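Local coordinates for protein cellulose hydrolase (Bacillus licheniformis, PDB 4YZT) that hydrolyses the internal beta-1,4-glucosidic bonds of cellulose as a tri-modular family 5 endoglucanase, captured here with cellotetraose, at residues S226-D229 / N233-G236; S247-D252 / W284-T289; L155-V160 / N180-T185. All coordinates share one frame; numbering follows the deposited sequence. Where two conformers were deposited one is given.

All three contacts belong to the family 5 catalytic barrel but sit at different depths. Interaction 1 is a surface contact: one short helix and the loop after it meet through three tryptophans, a backbone bond and a carboxylate. Interactions 2 and 3 are buried and apolar, the former joining two outer helices, the latter a barrel strand to the helix that follows it. Interactions 1 and 2 adjoin: Tyr286 OH lies 2.7 Å from Ser226 O, a probable hydrogen bond, and helices 228-231 and 243-261 are consecutive. Interaction 3 lies far from both, its centre about 35 Å from that of interaction 1 and about 32 Å from that of interaction 2.

Interaction 1. Residues S226-D229 / N233-G236; sequences SPWD and NWWG
Trp228 drives the edge of its indole into one face of Trp234, a T-shaped stack with the planes at 86° and the five-membered ring of Trp228 centred 4.4 Å from the six-membered ring of Trp234. The NE1 corner leads, 3.5 Å from Trp234 CH2, while CD1 follows over CE3. Trp234 in turn brings its CE3 rim over one face of Trp235, so that the edge of Trp228 meets Trp234 and the edge of Trp234 meets Trp235. At the rim of Trp235 lies the Asp229 carboxylate, OD2 in the ring plane and 3.7 Å from CE3, its own plane turned 70° from the ring. Asp229 CG is wedged between backbone N and carbonyl carbon (chi1 41°), which brings CB obliquely to the ring, 3.6 Å from Trp235 CE3; OD1 forms a salt bridge with Arg237, which probably offsets the charge. The backbone brings the two ends together: Trp234 N donates to Asp229 O at 2.8 Å, the long bond of the Schellman motif that ends the helix, and Asn233 takes the positive phi the motif needs. Trp228, whose side chain lies about 4 Å from a bound beta-D-glucopyranose unit, borders the substrate cleft. Pro227, joined by a cis peptide, is the N-cap of helix 228-231, which follows barrel strand 218-224. The loop beyond leads to helix 243-261 and leans on the C-terminal module: Asn233 bonds to Ala464 of strand 462-470, and Trp235 meets Trp482 and Trp484 edge-to-face.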
# COMPACT_ATOMS: atom_id res chain seq x y z
N SER A 226 -6.09 -6.84 3.44
CA SER A 226 -7.30 -7.51 2.95
C SER A 226 -8.30 -6.55 2.33
O SER A 226 -8.46 -5.42 2.79
CB SER A 226 -7.96 -8.29 4.09
OG SER A 226 -7.09 -9.30 4.53
N PRO A 227 -8.97 -6.99 1.24
CA PRO A 227 -8.81 -8.27 0.54
C PRO A 227 -7.58 -8.25 -0.35
O PRO A 227 -7.37 -7.27 -1.08
CB PRO A 227 -10.09 -8.38 -0.31
CG PRO A 227 -10.99 -7.22 0.14
CD PRO A 227 -10.06 -6.18 0.68
N TRP A 228 -6.76 -9.29 -0.28
CA TRP A 228 -5.50 -9.33 -1.02
C TRP A 228 -5.69 -9.06 -2.52
O TRP A 228 -4.90 -8.34 -3.13
CB TRP A 228 -4.81 -10.68 -0.85
CG TRP A 228 -3.53 -10.76 -1.60
CD1 TRP A 228 -3.30 -11.47 -2.75
CD2 TRP A 228 -2.30 -10.13 -1.26
NE1 TRP A 228 -1.99 -11.29 -3.15
CE2 TRP A 228 -1.36 -10.47 -2.26
CE3 TRP A 228 -1.89 -9.29 -0.21
CZ2 TRP A 228 -0.04 -10.02 -2.23
CZ3 TRP A 228 -0.58 -8.83 -0.19
CH2 TRP A 228 0.33 -9.21 -1.19
N ASP A 229 -6.74 -9.64 -3.09
CA ASP A 229 -6.91 -9.52 -4.54
C ASP A 229 -7.44 -8.14 -4.95
O ASP A 229 -7.25 -7.72 -6.09
CB ASP A 229 -7.80 -10.65 -5.10
CG ASP A 229 -9.01 -10.98 -4.24
OD1 ASP A 229 -9.06 -10.61 -3.04
OD2 ASP A 229 -9.93 -11.62 -4.78
N ASN A 233 -4.88 -5.90 -7.08
CA ASN A 233 -5.59 -6.06 -8.37
C ASN A 233 -5.30 -7.43 -8.97
O ASN A 233 -4.71 -7.55 -10.04
CB ASN A 233 -5.23 -4.95 -9.36
CG ASN A 233 -6.08 -5.01 -10.62
OD1 ASN A 233 -7.10 -5.70 -10.67
ND2 ASN A 233 -5.66 -4.29 -11.65
N TRP A 234 -5.68 -8.47 -8.24
CA TRP A 234 -5.61 -9.83 -8.75
C TRP A 234 -6.99 -10.28 -9.26
O TRP A 234 -8.01 -9.88 -8.71
CB TRP A 234 -5.13 -10.80 -7.66
CG TRP A 234 -3.64 -10.82 -7.41
CD1 TRP A 234 -2.73 -9.88 -7.78
CD2 TRP A 234 -2.90 -11.86 -6.76
NE1 TRP A 234 -1.47 -10.26 -7.39
CE2 TRP A 234 -1.55 -11.48 -6.77
CE3 TRP A 234 -3.26 -13.09 -6.19
CZ2 TRP A 234 -0.54 -12.27 -6.21
CZ3 TRP A 234 -2.26 -13.87 -5.63
CH2 TRP A 234 -0.92 -13.46 -5.65
N TRP A 235 -7.00 -11.13 -10.28
CA TRP A 235 -8.21 -11.79 -10.77
C TRP A 235 -9.37 -10.86 -11.11
O TRP A 235 -10.53 -11.23 -10.96
CB TRP A 235 -8.68 -12.83 -9.74
CG TRP A 235 -7.60 -13.80 -9.32
CD1 TRP A 235 -6.74 -14.47 -10.13
CD2 TRP A 235 -7.28 -14.21 -7.98
NE1 TRP A 235 -5.90 -15.27 -9.40
CE2 TRP A 235 -6.21 -15.12 -8.07
CE3 TRP A 235 -7.78 -13.88 -6.72
CZ2 TRP A 235 -5.64 -15.71 -6.94
CZ3 TRP A 235 -7.22 -14.47 -5.61
CH2 TRP A 235 -6.16 -15.38 -5.72
N GLY A 236 -9.05 -9.64 -11.55
CA GLY A 236 -10.08 -8.71 -11.98
C GLY A 236 -10.84 -8.03 -10.86
O GLY A 236 -11.89 -7.43 -11.10

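Interaction 2. Residues S247-D252 / W284-T289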
# COMPACT_ATOMS: atom_id res chain seq x y z
N SER A 247 -18.22 -3.83 6.29
CA SER A 247 -18.53 -4.56 7.52
C SER A 247 -17.42 -5.56 7.86
O SER A 247 -17.02 -5.67 9.02
CB SER A 247 -19.87 -5.28 7.38
OG SER A 247 -20.14 -6.07 8.52
N GLU A 248 -16.94 -6.27 6.84
CA GLU A 248 -15.92 -7.30 7.02
C GLU A 248 -14.57 -6.73 7.44
O GLU A 248 -13.85 -7.33 8.26
CB GLU A 248 -15.78 -8.12 5.74
CG GLU A 248 -16.94 -9.09 5.56
CD GLU A 248 -17.16 -9.54 4.12
OE1 GLU A 248 -16.32 -9.21 3.24
OE2 GLU A 248 -18.17 -10.23 3.88
N MET A 249 -14.23 -5.55 6.91
CA MET A 249 -13.03 -4.86 7.33
C MET A 249 -13.08 -4.55 8.83
O MET A 249 -12.12 -4.82 9.56
CB MET A 249 -12.83 -3.58 6.52
CG MET A 249 -11.64 -2.75 6.99
SD MET A 249 -11.45 -1.25 6.01
CE MET A 249 -10.38 -1.85 4.71
N GLU A 250 -14.21 -4.04 9.32
CA GLU A 250 -14.32 -3.72 10.74
C GLU A 250 -14.27 -4.99 11.60
O GLU A 250 -13.57 -5.04 12.62
CB GLU A 250 -15.60 -2.93 11.04
CG GLU A 250 -15.81 -2.66 12.54
CD GLU A 250 -16.62 -1.40 12.82
OE1 GLU A 250 -17.33 -0.91 11.92
OE2 GLU A 250 -16.55 -0.89 13.96
N GLU A 251 -15.02 -6.01 11.19
CA GLU A 251 -15.06 -7.27 11.95
C GLU A 251 -13.69 -7.95 11.97
O GLU A 251 -13.39 -8.69 12.89
CB GLU A 251 -16.12 -8.21 11.38
CG GLU A 251 -17.57 -7.82 11.72
CD GLU A 251 -17.75 -7.25 13.15
OE1 GLU A 251 -17.54 -7.98 14.15
OE2 GLU A 251 -18.13 -6.06 13.27
N ASP A 252 -12.86 -7.67 10.97
CA ASP A 252 -11.49 -8.17 10.97
C ASP A 252 -10.67 -7.65 12.15
O ASP A 252 -9.98 -8.42 12.81
CB ASP A 252 -10.77 -7.81 9.66
CG ASP A 252 -10.97 -8.85 8.57
OD1 ASP A 252 -11.55 -9.92 8.86
OD2 ASP A 252 -10.54 -8.60 7.42
N TRP A 284 -9.58 5.63 -2.61
CA TRP A 284 -9.81 6.67 -1.62
C TRP A 284 -10.71 6.16 -0.50
O TRP A 284 -10.41 6.32 0.68
CB TRP A 284 -10.42 7.92 -2.28
CG TRP A 284 -9.49 8.59 -3.27
CD1 TRP A 284 -8.18 8.27 -3.52
CD2 TRP A 284 -9.80 9.69 -4.14
NE1 TRP A 284 -7.67 9.10 -4.48
CE2 TRP A 284 -8.64 9.97 -4.89
CE3 TRP A 284 -10.95 10.46 -4.36
CZ2 TRP A 284 -8.59 11.00 -5.84
CZ3 TRP A 284 -10.90 11.48 -5.32
CH2 TRP A 284 -9.73 11.74 -6.05
N LEU A 285 -11.81 5.51 -0.89
CA LEU A 285 -12.73 4.90 0.08
C LEU A 285 -12.06 3.85 0.98
O LEU A 285 -12.32 3.78 2.18
CB LEU A 285 -13.92 4.28 -0.66
CG LEU A 285 -15.04 3.69 0.21
CD1 LEU A 285 -15.67 4.81 1.06
CD2 LEU A 285 -16.08 3.02 -0.65
N TYR A 286 -11.21 3.02 0.39
CA TYR A 286 -10.49 1.99 1.14
C TYR A 286 -9.59 2.63 2.20
O TYR A 286 -9.61 2.25 3.38
CB TYR A 286 -9.67 1.11 0.19
CG TYR A 286 -8.96 -0.03 0.89
CD1 TYR A 286 -7.69 0.13 1.42
CD2 TYR A 286 -9.58 -1.27 1.04
CE1 TYR A 286 -7.04 -0.90 2.07
CE2 TYR A 286 -8.93 -2.31 1.68
CZ TYR A 286 -7.68 -2.12 2.19
OH TYR A 286 -7.03 -3.15 2.84
N HIS A 287 -8.81 3.62 1.80
CA HIS A 287 -7.88 4.23 2.75
C HIS A 287 -8.62 4.99 3.85
O HIS A 287 -8.29 4.85 5.03
CB HIS A 287 -6.89 5.14 2.02
CG HIS A 287 -5.79 4.39 1.33
ND1 HIS A 287 -5.95 3.79 0.10
CD2 HIS A 287 -4.51 4.12 1.71
CE1 HIS A 287 -4.82 3.20 -0.26
NE2 HIS A 287 -3.93 3.38 0.70
N ASP A 288 -9.63 5.78 3.49
CA ASP A 288 -10.38 6.51 4.51
C ASP A 288 -11.06 5.56 5.49
O ASP A 288 -11.04 5.79 6.69
CB ASP A 288 -11.43 7.42 3.88
CG ASP A 288 -12.24 8.16 4.92
OD1 ASP A 288 -11.72 9.12 5.53
OD2 ASP A 288 -13.41 7.76 5.16
N THR A 289 -11.64 4.49 4.96
CA THR A 289 -12.38 3.56 5.79
C THR A 289 -11.43 2.83 6.73
O THR A 289 -11.69 2.76 7.94
CB THR A 289 -13.15 2.52 4.95
OG1 THR A 289 -14.06 3.21 4.07
CG2 THR A 289 -13.94 1.57 5.84
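Met249 reaches across from helix 243-261 and lays its terminal methyl on a face of Tyr286 in helix 280-296. CE is 3.4 Å from Tyr286 CE2 and 3.9 Å from the ring centroid, 30° off the normal, a CH-pi contact displaced toward CE2. The sulfur stands farther back above the same ring, 5.5 Å from its centroid, which makes this a Met-aromatic contact; SD also packs 3.8 Å from Thr289 CG2. The chain is extended through its first two torsions and bends only at chi3 (-90°), and this last turn swings the methyl onto the ring. Thr289 is held with its methyl toward the sulfur because OG1 donates to Leu285 O at 2.6 Å, on the face of that carbonyl plane opposite to Thr289 N. Tyr286 is steadied by its hydroxyl bond to Ser226 and an edge-to-face contact with Trp240. In this tight part the CA atoms of Met249 and Thr289 are 8.6 Å apart, and Met249 also packs on Phe290 and Leu293 of the same helix. Replacing Met249 by an alanine is likely to open a gap and leave the Tyr286 face and Thr289 CG2 without this apolar partner. On the loose side, Ser247, Glu248 and Glu251 are exposed to solvent, while the partly exposed Glu250 ties back to Lys296 at the far end of helix 280-296 by a salt bridge. Neighbouring outer helices on either side of strand 267-272 in the sequence, packed like this around a closed parallel barrel, belong to the TIM-barrel fold.

Interaction 3. Residues L155-V160 / N180-T185; sequences LLFEIV and NIIRST
Phe157 and Ile182 face each other across the gap between strand 155-158 and helix 168-184, their CA atoms 9.1 Å apart, so only side chains bridge it. Ile182 does the bridging from the helix: its CD1 comes obliquely to the Phe157 ring, 4.0 Å from CD2, and its CG2 lies at a similar distance from the same ring carbon. CG1 stands anti to the carbonyl carbon (chi1 -71°) and the chain then extends, which carries CD1 on to Ile159, the first residue past the strand. The two isoleucines run alongside in opposite directions and their CD1 methyls meet at 3.5 Å. Strand and helix are the first two elements of one of the overlapping beta-alpha-beta crossovers of the TIM barrel, completed by strand 194-196; Ile159 also packs on Val194 and Val196 of that last strand. Trp141 of helix 130-147 adds a further wall, meeting both Phe157 and Ile182. Just past Val160, Asn161 and Glu162 line the glycan pocket. Within 180-185, Thr185 OG1 donates to Ile182 O at 2.6 Å, and Arg183 forms a salt bridge with Asp215.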
# COMPACT_ATOMS: atom_id res chain seq x y z
N LEU A 155 12.33 6.39 19.66
CA LEU A 155 12.76 5.25 18.85
C LEU A 155 12.24 3.95 19.47
O LEU A 155 12.47 3.67 20.65
CB LEU A 155 14.29 5.21 18.70
CG LEU A 155 14.88 4.01 17.92
CD1 LEU A 155 14.45 3.98 16.45
CD2 LEU A 155 16.39 4.01 18.05
N LEU A 156 11.53 3.18 18.65
CA LEU A 156 10.95 1.89 19.02
C LEU A 156 11.73 0.78 18.32
O LEU A 156 12.21 0.97 17.20
CB LEU A 156 9.47 1.81 18.63
CG LEU A 156 8.44 2.73 19.32
CD1 LEU A 156 8.45 4.12 18.70
CD2 LEU A 156 7.04 2.14 19.23
N PHE A 157 11.86 -0.38 18.97
CA PHE A 157 12.45 -1.55 18.31
C PHE A 157 11.36 -2.55 17.94
O PHE A 157 10.52 -2.89 18.78
CB PHE A 157 13.46 -2.29 19.21
CG PHE A 157 14.70 -1.51 19.57
CD1 PHE A 157 15.11 -0.42 18.83
CD2 PHE A 157 15.46 -1.89 20.67
CE1 PHE A 157 16.28 0.29 19.19
CE2 PHE A 157 16.61 -1.20 21.04
CZ PHE A 157 17.02 -0.11 20.29
N GLU A 158 11.38 -3.03 16.70
CA GLU A 158 10.50 -4.12 16.27
C GLU A 158 11.33 -5.39 16.03
O GLU A 158 12.21 -5.42 15.17
CB GLU A 158 9.73 -3.74 15.00
CG GLU A 158 8.89 -4.90 14.45
CD GLU A 158 8.23 -4.56 13.12
OE1 GLU A 158 8.57 -3.52 12.53
OE2 GLU A 158 7.38 -5.36 12.66
N ILE A 159 11.07 -6.42 16.82
CA ILE A 159 11.92 -7.62 16.83
C ILE A 159 12.15 -8.29 15.46
O ILE A 159 13.31 -8.54 15.09
CB ILE A 159 11.35 -8.67 17.81
CG1 ILE A 159 11.26 -8.07 19.22
CG2 ILE A 159 12.22 -9.93 17.85
CD1 ILE A 159 12.60 -7.56 19.72
N VAL A 160 11.09 -8.57 14.70
CA VAL A 160 11.22 -9.21 13.40
C VAL A 160 9.97 -9.03 12.51
O VAL A 160 8.83 -9.18 12.98
CB VAL A 160 11.53 -10.74 13.55
CG1 VAL A 160 10.41 -11.48 14.31
CG2 VAL A 160 11.79 -11.41 12.21
N ASN A 180 14.44 -10.03 26.24
CA ASN A 180 15.32 -10.13 27.41
C ASN A 180 16.71 -9.59 27.11
O ASN A 180 17.32 -8.89 27.92
CB ASN A 180 15.43 -11.58 27.91
CG ASN A 180 14.18 -12.03 28.66
OD1 ASN A 180 13.35 -11.21 29.05
ND2 ASN A 180 14.05 -13.33 28.88
N ILE A 181 17.21 -9.90 25.92
CA ILE A 181 18.48 -9.34 25.48
C ILE A 181 18.44 -7.81 25.43
O ILE A 181 19.34 -7.14 25.93
CB ILE A 181 18.87 -9.91 24.11
CG1 ILE A 181 19.47 -11.31 24.29
CG2 ILE A 181 19.84 -8.98 23.38
CD1 ILE A 181 19.46 -12.12 23.05
N ILE A 182 17.38 -7.26 24.85
CA ILE A 182 17.22 -5.80 24.78
C ILE A 182 17.15 -5.19 26.19
O ILE A 182 17.88 -4.24 26.51
CB ILE A 182 15.96 -5.43 23.97
CG1 ILE A 182 16.22 -5.74 22.49
CG2 ILE A 182 15.63 -3.96 24.16
CD1 ILE A 182 14.98 -5.73 21.58
N ARG A 183 16.29 -5.74 27.04
CA ARG A 183 16.16 -5.24 28.41
C ARG A 183 17.49 -5.33 29.16
O ARG A 183 17.85 -4.41 29.90
CB ARG A 183 15.09 -6.02 29.16
CG ARG A 183 13.68 -5.81 28.60
CD ARG A 183 13.28 -4.33 28.62
NE ARG A 183 11.91 -4.17 28.15
CZ ARG A 183 11.52 -3.25 27.26
NH1 ARG A 183 12.40 -2.39 26.74
NH2 ARG A 183 10.25 -3.21 26.89
N SER A 184 18.22 -6.41 28.95
CA SER A 184 19.47 -6.62 29.68
C SER A 184 20.56 -5.59 29.37
O SER A 184 21.45 -5.37 30.18
CB SER A 184 20.01 -8.02 29.42
OG SER A 184 19.28 -8.97 30.19
N THR A 185 20.50 -4.94 28.21
CA THR A 185 21.49 -3.92 27.91
C THR A 185 21.31 -2.69 28.82
O THR A 185 22.23 -1.88 28.96
CB THR A 185 21.46 -3.48 26.43
OG1 THR A 185 20.16 -2.97 26.10
CG2 THR A 185 21.80 -4.66 25.53